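Local coordinates for DUF2442 domain-containing protein (Nitrosomonas europaea, PDB 2AUW), which is of unknown function but may bind DNA, as a two-chain assembly of subunits that join a small alpha-beta part to a run of helices, at residues V67-F70 / D71-G75; E89-H92 / E93-G96; V120-R124 / T125-I129; V36-I39 / L40-I43; G140-A143 / T144-E147. All blocks are in the same frame, centred on the assembly; numbering follows the deposited sequence.

Contact 1 (V67-F70 / D71-G75); sequences VEWF and DTEFG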
# COMPACT_ATOMS: atom_id res chain seq x y z
N VAL B 67 -0.28 14.52 20.32
CA VAL B 67 -1.03 15.28 21.31
C VAL B 67 0.00 15.92 22.21
O VAL B 67 0.84 15.24 22.77
CB VAL B 67 -2.00 14.35 22.09
CG1 VAL B 67 -2.58 15.06 23.33
CG2 VAL B 67 -3.12 13.85 21.20
N GLU B 68 -0.03 17.24 22.33
CA GLU B 68 1.05 17.96 22.96
C GLU B 68 0.54 19.00 23.96
O GLU B 68 -0.54 19.56 23.78
CB GLU B 68 1.93 18.63 21.90
CG GLU B 68 3.00 19.55 22.50
CD GLU B 68 3.87 20.12 21.42
OE1 GLU B 68 4.87 19.45 21.08
OE2 GLU B 68 3.54 21.22 20.93
N TRP B 69 1.33 19.22 25.00
CA TRP B 69 1.08 20.29 25.97
C TRP B 69 2.34 21.14 25.92
O TRP B 69 2.27 22.31 25.55
CB TRP B 69 0.85 19.77 27.40
CG TRP B 69 -0.47 19.07 27.61
CD1 TRP B 69 -1.61 19.62 28.10
CD2 TRP B 69 -0.77 17.70 27.33
NE1 TRP B 69 -2.60 18.67 28.17
CE2 TRP B 69 -2.11 17.48 27.67
CE3 TRP B 69 -0.01 16.62 26.82
CZ2 TRP B 69 -2.72 16.24 27.53
CZ3 TRP B 69 -0.63 15.39 26.65
CH2 TRP B 69 -1.96 15.20 27.02
N PHE B 70 3.48 20.54 26.25
CA PHE B 70 4.77 21.22 26.08
C PHE B 70 5.64 20.64 24.96
O PHE B 70 6.18 21.40 24.16
CB PHE B 70 5.55 21.28 27.41
CG PHE B 70 4.77 21.84 28.56
CD1 PHE B 70 4.29 21.00 29.57
CD2 PHE B 70 4.50 23.21 28.64
CE1 PHE B 70 3.56 21.52 30.64
CE2 PHE B 70 3.76 23.75 29.71
CZ PHE B 70 3.29 22.89 30.71
N ASP B 71 5.77 19.32 24.89
CA ASP B 71 6.67 18.69 23.92
C ASP B 71 6.25 17.28 23.48
O ASP B 71 6.61 16.28 24.13
CB ASP B 71 8.11 18.64 24.47
CG ASP B 71 9.10 18.11 23.45
OD1 ASP B 71 8.83 18.18 22.23
OD2 ASP B 71 10.16 17.61 23.88
N THR B 72 5.51 17.22 22.37
CA THR B 72 5.17 15.96 21.70
C THR B 72 4.98 14.77 22.68
O THR B 72 5.58 13.71 22.51
CB THR B 72 6.26 15.59 20.66
OG1 THR B 72 7.53 15.54 21.32
CG2 THR B 72 6.32 16.63 19.54
N GLU B 73 4.14 14.94 23.69
CA GLU B 73 4.07 13.96 24.78
C GLU B 73 3.49 12.61 24.35
O GLU B 73 4.08 11.56 24.67
CB GLU B 73 3.33 14.49 26.00
CG GLU B 73 4.13 15.55 26.79
CD GLU B 73 4.00 16.96 26.22
OE1 GLU B 73 4.52 17.90 26.83
OE2 GLU B 73 3.38 17.11 25.14
N PHE B 74 2.35 12.62 23.66
CA PHE B 74 1.74 11.32 23.27
C PHE B 74 1.50 11.17 21.78
O PHE B 74 0.75 11.96 21.22
CB PHE B 74 0.42 11.10 23.98
CG PHE B 74 0.49 11.21 25.47
CD1 PHE B 74 -0.40 12.02 26.16
CD2 PHE B 74 1.43 10.47 26.19
CE1 PHE B 74 -0.35 12.12 27.54
CE2 PHE B 74 1.50 10.57 27.58
CZ PHE B 74 0.60 11.39 28.26
N GLY B 75 2.08 10.13 21.17
CA GLY B 75 1.84 9.81 19.75
C GLY B 75 0.35 9.63 19.47
O GLY B 75 -0.38 9.06 20.30
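Glu73 turns its carboxylate back onto the amides of Trp69 and Phe70, a worked example of a turn held from within by an acidic side chain. Its OE2 accepts Trp69 N at 2.9 Å, with the donor above the carboxylate plane. Its OE1 takes two donors: Phe70 N, 2.9 Å away on the syn side, and Asp71 N, 2.7 Å away and well out of the plane. One carboxylate thus gathers three successive N-H groups, which fixes its rotation and would be expected to stabilise its negative charge. A bend at chi2 (84°) folds the chain of Glu73 inward to reach them.

Glu68 grips the next amide. With CG anti to the backbone N (chi1 173°), its chain runs extended and sets OE1 2.7 Å from Thr72 N, which it meets with its anti lone pair. Its other oxygen is bonded to His59, so both oxygens are bonded; the plane of this carboxylate stands nearly perpendicular to that of Glu73.

Beside this polar centre the Trp69 and Phe74 rings meet obliquely, Trp69 CZ3 being 3.4 Å from Phe74 CE1, while CB of Glu73 sits over the middle of the Phe74 ring. Farther out, Trp82 meets Phe74 edge-to-face and Phe55 meets Trp69.

The loop is closed by Val67 and Phe74: Val67 N reaches Phe74 O at 2.9 Å, and Phe74 N returns to Val67 O at 3.2 Å. This single antiparallel, hydrogen-bonded pair gives a hairpin-like loop that delivers the chain to Gly75, the N-cap of helix 76-86.

Contact 2 (E89-H92 / E93-G96); sequences EVSH and EMFG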
# COMPACT_ATOMS: atom_id res chain seq x y z
N GLU B 89 -13.14 -1.67 23.72
CA GLU B 89 -12.94 -2.19 22.37
C GLU B 89 -11.51 -2.68 22.17
O GLU B 89 -10.61 -2.33 22.93
CB GLU B 89 -13.30 -1.11 21.35
CG GLU B 89 -14.79 -0.81 21.40
CD GLU B 89 -15.15 0.52 20.84
OE1 GLU B 89 -16.38 0.74 20.66
OE2 GLU B 89 -14.25 1.34 20.59
N VAL B 90 -11.31 -3.51 21.15
CA VAL B 90 -9.99 -4.02 20.81
C VAL B 90 -9.21 -3.00 19.98
O VAL B 90 -9.69 -2.56 18.92
CB VAL B 90 -10.15 -5.34 20.05
CG1 VAL B 90 -8.77 -5.93 19.65
CG2 VAL B 90 -10.99 -6.32 20.90
N SER B 91 -8.02 -2.61 20.44
CA SER B 91 -7.22 -1.65 19.69
C SER B 91 -6.34 -2.34 18.66
O SER B 91 -6.03 -3.54 18.77
CB SER B 91 -6.32 -0.79 20.62
OG SER B 91 -5.43 -1.69 21.30
N HIS B 92 -5.91 -1.56 17.68
CA HIS B 92 -4.89 -2.01 16.73
C HIS B 92 -3.55 -2.38 17.41
O HIS B 92 -2.81 -3.22 16.89
CB HIS B 92 -4.65 -0.93 15.66
CG HIS B 92 -3.87 0.24 16.16
ND1 HIS B 92 -4.44 1.23 16.93
CD2 HIS B 92 -2.57 0.59 15.98
CE1 HIS B 92 -3.52 2.13 17.23
NE2 HIS B 92 -2.38 1.76 16.66
N GLU B 93 -3.24 -1.74 18.55
CA GLU B 93 -2.04 -2.09 19.35
C GLU B 93 -2.13 -3.45 20.00
O GLU B 93 -1.17 -4.20 19.98
CB GLU B 93 -1.73 -1.02 20.39
CG GLU B 93 -1.27 0.28 19.76
CD GLU B 93 -0.78 1.30 20.77
OE1 GLU B 93 -0.86 1.08 21.98
OE2 GLU B 93 -0.32 2.35 20.33
N MSE B 94 -3.29 -3.79 20.55
CA MSE B 94 -3.51 -5.14 21.10
C MSE B 94 -3.29 -6.19 20.00
O MSE B 94 -2.63 -7.21 20.22
CB MSE B 94 -4.93 -5.24 21.69
CG MSE B 94 -5.08 -4.56 23.04
SE MSE B 94 -6.93 -4.35 23.52
CE MSE B 94 -7.44 -6.23 23.69
N PHE B 95 -3.81 -5.89 18.81
CA PHE B 95 -3.69 -6.77 17.66
C PHE B 95 -2.23 -6.86 17.18
O PHE B 95 -1.71 -7.96 16.92
CB PHE B 95 -4.61 -6.27 16.52
CG PHE B 95 -4.68 -7.20 15.34
CD1 PHE B 95 -5.50 -8.34 15.38
CD2 PHE B 95 -3.95 -6.94 14.18
CE1 PHE B 95 -5.60 -9.23 14.30
CE2 PHE B 95 -4.02 -7.82 13.07
CZ PHE B 95 -4.87 -8.97 13.13
N GLY B 96 -1.58 -5.71 17.04
CA GLY B 96 -0.15 -5.66 16.68
C GLY B 96 0.75 -6.35 17.69
O GLY B 96 1.70 -7.04 17.31
O HOH W 1 0.27 2.52 17.66
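His92 and Glu93 lie side by side at the start of helix 92-101, and their packing illustrates how the first turn of a helix can be close-knit on one flank and open on another. The His92 CG stands between its backbone N and carbonyl carbon (chi1 74°), which folds the ring back over the following amide. Glu93 N therefore lies over a face of the imidazole, and Glu93 CG makes a CH-pi contact 3.9 Å from the ring centroid. Equally compact is the cap: Ser91 OG accepts Met94 N at 3.1 Å in a nearly straight bond, and it is also bonded to Glu85 OE2. Backbone bonds from Phe95 N to Ser91 O and from Gly96 N to His92 O continue the turn.

The outer parts are slacker. Beyond the ring, a water bridges His92 NE2, 2.9 Å away, and Glu93 OE2, to which it donates at 2.7 Å. The selenium-bearing chain of Met94 merely brushes Val90, with Val90 CG1 4.3 Å from Met94 CE, and the exposed Glu89 leads its carboxylate away.

Since Ser91 OG already receives an amide hydrogen, its own proton is most simply directed to Glu85. The serine cap is backed by the carboxylate of Glu85, whose negative charge the helix start would tend to stabilise.

Contact 3 (V120-R124 / T125-I129); sequences VSYYR and TAHKI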
# COMPACT_ATOMS: atom_id res chain seq x y z
N VAL B 120 -6.00 -8.52 7.83
CA VAL B 120 -4.95 -8.40 8.83
C VAL B 120 -4.32 -7.00 8.81
O VAL B 120 -4.18 -6.37 9.85
CB VAL B 120 -3.87 -9.51 8.68
CG1 VAL B 120 -2.69 -9.30 9.67
CG2 VAL B 120 -4.51 -10.90 8.88
N SER B 121 -3.90 -6.55 7.63
CA SER B 121 -3.36 -5.20 7.48
C SER B 121 -4.35 -4.10 7.92
O SER B 121 -3.98 -3.18 8.63
CB SER B 121 -2.97 -4.97 6.02
OG SER B 121 -2.45 -3.67 5.86
N TYR B 122 -5.61 -4.21 7.52
CA TYR B 122 -6.60 -3.20 7.92
C TYR B 122 -6.74 -3.06 9.43
O TYR B 122 -6.78 -1.94 9.95
CB TYR B 122 -7.96 -3.46 7.26
CG TYR B 122 -8.11 -2.72 5.93
CD1 TYR B 122 -9.13 -1.78 5.74
CD2 TYR B 122 -7.21 -2.93 4.88
CE1 TYR B 122 -9.27 -1.09 4.54
CE2 TYR B 122 -7.36 -2.24 3.64
CZ TYR B 122 -8.39 -1.32 3.49
OH TYR B 122 -8.56 -0.63 2.30
N TYR B 123 -6.77 -4.21 10.11
CA TYR B 123 -6.84 -4.26 11.57
C TYR B 123 -5.56 -3.71 12.21
O TYR B 123 -5.61 -2.92 13.16
CB TYR B 123 -7.08 -5.68 12.06
CG TYR B 123 -8.41 -6.31 11.68
CD1 TYR B 123 -8.51 -7.68 11.41
CD2 TYR B 123 -9.59 -5.54 11.60
CE1 TYR B 123 -9.75 -8.29 11.07
CE2 TYR B 123 -10.81 -6.14 11.26
CZ TYR B 123 -10.89 -7.50 10.99
OH TYR B 123 -12.10 -8.07 10.63
N ARG B 124 -4.41 -4.13 11.67
CA ARG B 124 -3.11 -3.73 12.17
C ARG B 124 -2.91 -2.20 12.12
O ARG B 124 -2.28 -1.62 12.98
CB ARG B 124 -2.02 -4.41 11.31
CG ARG B 124 -0.63 -4.42 11.87
CD ARG B 124 0.37 -4.95 10.85
NE ARG B 124 0.87 -3.93 9.92
CZ ARG B 124 1.89 -3.09 10.17
NH1 ARG B 124 2.26 -2.21 9.25
NH2 ARG B 124 2.53 -3.11 11.34
N THR B 125 -3.40 -1.59 11.03
CA THR B 125 -3.14 -0.18 10.71
C THR B 125 -4.30 0.74 11.16
O THR B 125 -4.30 1.92 10.87
CB THR B 125 -2.89 -0.01 9.24
OG1 THR B 125 -4.07 -0.43 8.52
CG2 THR B 125 -1.68 -0.83 8.80
N ALA B 126 -5.29 0.16 11.85
CA ALA B 126 -6.48 0.90 12.37
C ALA B 126 -7.33 1.47 11.23
O ALA B 126 -7.96 2.51 11.38
CB ALA B 126 -6.06 2.02 13.38
N HIS B 127 -7.31 0.78 10.09
CA HIS B 127 -8.10 1.17 8.91
C HIS B 127 -9.52 0.61 9.05
O HIS B 127 -10.44 1.13 8.44
CB HIS B 127 -7.39 0.68 7.62
CG HIS B 127 -7.75 1.45 6.37
ND1 HIS B 127 -8.94 2.14 6.22
CD2 HIS B 127 -7.09 1.59 5.19
CE1 HIS B 127 -8.98 2.70 5.01
NE2 HIS B 127 -7.86 2.38 4.37
N LYS B 128 -9.65 -0.47 9.83
CA LYS B 128 -10.94 -1.06 10.17
C LYS B 128 -11.01 -1.40 11.65
O LYS B 128 -10.05 -1.91 12.24
CB LYS B 128 -11.19 -2.34 9.35
CG LYS B 128 -11.47 -2.08 7.90
CD LYS B 128 -12.10 -3.28 7.21
CE LYS B 128 -12.73 -2.85 5.88
NZ LYS B 128 -13.02 -4.03 4.99
N ILE B 129 -12.15 -1.13 12.27
CA ILE B 129 -12.27 -1.50 13.69
C ILE B 129 -12.25 -3.02 13.83
O ILE B 129 -12.77 -3.75 12.97
CB ILE B 129 -13.48 -0.85 14.42
CG1 ILE B 129 -14.76 -1.57 14.07
CG2 ILE B 129 -13.57 0.65 14.21
CD1 ILE B 129 -15.07 -2.60 15.13
O HOH W 2 -7.91 -1.62 13.89
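Tyr122 and His127 stack face to face in an offset arrangement, their planes only 10° apart and their centroids separated by 4.1 Å. Both side chains point the same way, and the overlap is uneven: Tyr122 CE1 lies over the centre of the imidazole, whereas His127 CD2 comes over the rim of the phenol. His127 reaches this place with CG anti to its backbone N (chi1 -157°). Phe8 stacks on His127 as well, extending the aromatic group.

Tyr123 is turned quite differently. It presents its edge to Lys128 O, which lies in the ring plane 3.7 Å from Tyr123 CD2. A water donates to both that carbonyl and Tyr123 O, bridging the helix end to the loop.

Thr125 points its hydroxyl back along the helix: OG1 donates to Ser121 O at 2.8 Å, and Thr125 N shares the same acceptor at 2.9 Å. The hydroxyl also bonds a glycerol, probably from the crystallisation liquor. The bond from His127 N to Tyr122 O, 2.8 Å, and a weak one from Ala126 N to Tyr123 O make a Schellman motif, with Ala126, of positive phi, as C-prime residue. Lys128 N adds a second donor to Tyr122 O, at 3.2 Å from above the carbonyl plane.

Helix 117-124 so ended follows helix 106-113 after a short turn, a succession consistent with a helix-turn-helix unit. Val120 packs on both helix 106-113 and helix 92-101, Arg124 bonds to Asn4 O and forms a salt bridge with Glu5, and Ser121 touches Pro44 of the second subunit.

Contact 4 (V36-I39 / L40-I43); sequences VGDI and LRKI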
# COMPACT_ATOMS: atom_id res chain seq x y z
N VAL B 36 -6.21 10.51 30.22
CA VAL B 36 -4.75 10.39 30.22
C VAL B 36 -4.14 10.64 31.61
O VAL B 36 -2.95 10.77 31.73
CB VAL B 36 -4.04 11.32 29.18
CG1 VAL B 36 -4.35 10.86 27.75
CG2 VAL B 36 -4.45 12.81 29.39
N GLY B 37 -4.99 10.73 32.63
CA GLY B 37 -4.56 11.05 34.01
C GLY B 37 -3.60 10.02 34.58
O GLY B 37 -2.58 10.37 35.18
N ASP B 38 -3.93 8.75 34.38
CA ASP B 38 -3.12 7.62 34.86
C ASP B 38 -1.70 7.63 34.24
O ASP B 38 -0.70 7.49 34.96
CB ASP B 38 -3.84 6.29 34.57
CG ASP B 38 -5.03 6.02 35.51
OD1 ASP B 38 -5.15 6.67 36.57
OD2 ASP B 38 -5.84 5.10 35.19
N ILE B 39 -1.60 7.80 32.92
CA ILE B 39 -0.29 7.84 32.26
C ILE B 39 0.53 9.07 32.67
O ILE B 39 1.73 8.94 32.94
CB ILE B 39 -0.34 7.65 30.69
CG1 ILE B 39 1.07 7.66 30.09
CG2 ILE B 39 -1.10 8.77 30.05
CD1 ILE B 39 1.98 6.52 30.51
N LEU B 40 -0.10 10.25 32.71
CA LEU B 40 0.60 11.47 33.18
C LEU B 40 1.22 11.26 34.58
O LEU B 40 2.38 11.62 34.81
CB LEU B 40 -0.37 12.65 33.21
CG LEU B 40 -0.87 13.19 31.85
CD1 LEU B 40 -2.02 14.17 32.13
CD2 LEU B 40 0.25 13.86 31.03
N ARG B 41 0.46 10.66 35.49
CA ARG B 41 0.92 10.40 36.87
C ARG B 41 2.10 9.43 36.95
O ARG B 41 2.86 9.42 37.94
CB ARG B 41 -0.23 9.82 37.69
CG ARG B 41 -1.27 10.84 38.06
CD ARG B 41 -2.26 10.26 39.04
NE ARG B 41 -3.33 9.50 38.40
CZ ARG B 41 -4.42 10.05 37.85
NH1 ARG B 41 -4.57 11.36 37.85
NH2 ARG B 41 -5.35 9.27 37.30
N LYS B 42 2.24 8.59 35.93
CA LYS B 42 3.27 7.56 35.96
C LYS B 42 4.58 7.95 35.31
O LYS B 42 5.55 7.17 35.31
CB LYS B 42 2.74 6.26 35.37
CG LYS B 42 1.79 5.56 36.31
CD LYS B 42 1.57 4.15 35.85
CE LYS B 42 0.41 3.52 36.58
NZ LYS B 42 0.03 4.26 37.82
N ILE B 43 4.63 9.15 34.73
CA ILE B 43 5.86 9.62 34.10
C ILE B 43 6.32 10.91 34.78
O ILE B 43 5.72 11.96 34.55
CB ILE B 43 5.70 9.84 32.57
CG1 ILE B 43 5.26 8.55 31.88
CG2 ILE B 43 7.03 10.31 31.95
CD1 ILE B 43 4.87 8.76 30.43
O HOH W 3 -2.11 6.91 38.17
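Arg41 folds back to Asp38 because its chain, extended at chi2, bends at chi3 (-84°), while Asp38, with CG anti to its own carbonyl carbon (chi1 -74°), leans along the helix to receive it. Between them Arg41 NH2 and Asp38 OD1 make a salt bridge of 2.7 Å. The oxygen lies near the guanidinium plane, but the carboxylate is steeply turned against that plane and is approached on its anti side. The bridge is described for one of two modelled conformers of Asp38, so it is less certain.

The same bend lays the guanidinium flat against the backbone. Gly37 O sits 3.2 Å above its plane, over the centre, where no N-H points at it; any attraction there would be mainly electrostatic. At the edge, Arg41 NE gives its hydrogen to a water 2.9 Å away, which is also weakly linked to Asp38 OD1 and Lys42 NZ. Three charged side chains therefore share a wet, exposed flank, and Asp38, in the first turn, would probably interact favourably with the helix dipole.

Apolar contacts lie on the side facing the protein. Ile39 and Ile43 run alongside each other, Ile39 CD1 lying 3.7 Å from Ile43 CD1. Val36 CG2 meets Leu40 CD1 at 3.9 Å. Ile39 and Leu40 rest on Phe74, Leu40 on Ile49 and Leu50 too, and Val36 and Ile39 on Trp82.

Backbone bonds from Leu40 N to Val36 O and from Arg41 N to Gly37 O hold the turn. The result is a short amphipathic helix, with Val36 at the N-cap position directly after strand 31-35 and an i to i+3 salt bridge on its polar side.

Contact 5 (G140-A143 / T144-E147); sequences GWEA and TRPE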
# COMPACT_ATOMS: atom_id res chain seq x y z
N GLY B 140 -7.67 -17.46 21.08
CA GLY B 140 -7.87 -18.89 20.89
C GLY B 140 -6.74 -19.54 20.13
O GLY B 140 -6.31 -20.65 20.48
N TRP B 141 -6.26 -18.87 19.09
CA TRP B 141 -5.11 -19.37 18.36
C TRP B 141 -3.89 -19.45 19.28
O TRP B 141 -3.15 -20.43 19.25
CB TRP B 141 -4.82 -18.50 17.14
CG TRP B 141 -3.63 -18.99 16.35
CD1 TRP B 141 -3.62 -19.89 15.33
CD2 TRP B 141 -2.27 -18.57 16.53
NE1 TRP B 141 -2.33 -20.09 14.87
CE2 TRP B 141 -1.48 -19.27 15.59
CE3 TRP B 141 -1.63 -17.67 17.41
CZ2 TRP B 141 -0.09 -19.10 15.48
CZ3 TRP B 141 -0.25 -17.50 17.31
CH2 TRP B 141 0.51 -18.22 16.34
N GLU B 142 -3.69 -18.42 20.09
CA GLU B 142 -2.58 -18.42 21.06
C GLU B 142 -2.66 -19.55 22.07
O GLU B 142 -1.63 -20.06 22.52
CB GLU B 142 -2.52 -17.10 21.81
CG GLU B 142 -1.64 -16.09 21.18
CD GLU B 142 -1.28 -14.97 22.13
OE1 GLU B 142 -2.16 -14.52 22.89
OE2 GLU B 142 -0.12 -14.52 22.09
N ALA B 143 -3.88 -19.93 22.44
CA ALA B 143 -4.11 -20.96 23.45
C ALA B 143 -3.89 -22.37 22.93
O ALA B 143 -3.67 -23.29 23.71
CB ALA B 143 -5.52 -20.85 23.99
N THR B 144 -3.97 -22.54 21.61
CA THR B 144 -3.91 -23.87 20.99
C THR B 144 -2.66 -23.97 20.12
O THR B 144 -2.11 -25.06 19.96
CB THR B 144 -5.13 -24.10 20.09
OG1 THR B 144 -5.25 -22.99 19.19
CG2 THR B 144 -6.40 -24.20 20.93
N ARG B 145 -2.24 -22.83 19.55
CA ARG B 145 -1.15 -22.74 18.57
C ARG B 145 -1.03 -24.02 17.73
O ARG B 145 -0.07 -24.78 17.89
CB ARG B 145 0.17 -22.37 19.26
CG ARG B 145 0.32 -20.88 19.54
CD ARG B 145 1.80 -20.51 19.65
NE ARG B 145 2.02 -19.14 20.12
CZ ARG B 145 1.96 -18.76 21.40
NH1 ARG B 145 1.66 -19.63 22.36
NH2 ARG B 145 2.19 -17.50 21.72
N PRO B 146 -2.03 -24.27 16.86
CA PRO B 146 -2.10 -25.55 16.15
C PRO B 146 -0.88 -25.77 15.26
O PRO B 146 -0.50 -24.88 14.48
CB PRO B 146 -3.38 -25.42 15.32
CG PRO B 146 -3.61 -23.95 15.19
CD PRO B 146 -3.13 -23.36 16.47
N GLU B 147 -0.26 -26.93 15.40
CA GLU B 147 0.92 -27.31 14.61
C GLU B 147 0.49 -27.89 13.28
O GLU B 147 1.30 -28.07 12.37
CB GLU B 147 1.80 -28.30 15.38
CG GLU B 147 2.56 -27.69 16.55
CD GLU B 147 3.45 -26.51 16.13
OE1 GLU B 147 2.92 -25.45 15.75
OE2 GLU B 147 4.69 -26.65 16.20
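Gly140 offers its carbonyl to Thr144, whose OG1 donates to Gly140 O at 2.9 Å while the Thr144 amide adds a weak bond to the same oxygen. Trp141 comes next and meets both Arg145 and Pro146. Its O accepts Arg145 N at a short 2.6 Å, and Thr144 N at 3.3 Å from above the carbonyl plane. Its ring, with CG anti to the backbone N (chi1 179°), swings round to the loop: Arg145 CG lies over the six-membered ring, 4.2 Å from its centroid in a CH-pi contact, and Trp141 CD1 touches Pro146 CD at 3.7 Å. This is the C-terminal end of helix 132-144, where Arg145 takes a positive phi and leaves the helical path, and a proline follows at once.

Glu142 runs alongside Arg145 and points the same way. Their charges meet in a long salt bridge, Glu142 OE2 to Arg145 NH2 at 3.8 Å, with the oxygen well out of the guanidinium plane and the position of NH2 less certain. The firmer partners of that carboxylate are Arg101, in a salt bridge, and Asn102. Ala143 then leads into Thr144, the last helical residue.

In the fold
Along the chain the order is contact 4, contact 1, contact 2, contact 3 and contact 5. Contacts 4 and 1, with centres about 13 Å apart, belong to the DUF2442 region and touch: Phe74 packs on Ile39 and Leu40, joining the hairpin-like loop to helix 37-42. Contacts 2 and 3, centres about 9 Å apart, also touch, as His92 and Phe95 of helix 92-101 meet the end of helix 117-124. Helix 76-86 connects contact 1 to contact 2, whose centres are about 22 Å apart. Contact 5, ending the last helix, lies about 39 Å from contact 1 between centres. The protein is thus elongated, with contacts 4 and 1 touching in its alpha-beta part and contacts 2 and 3 in its helical part.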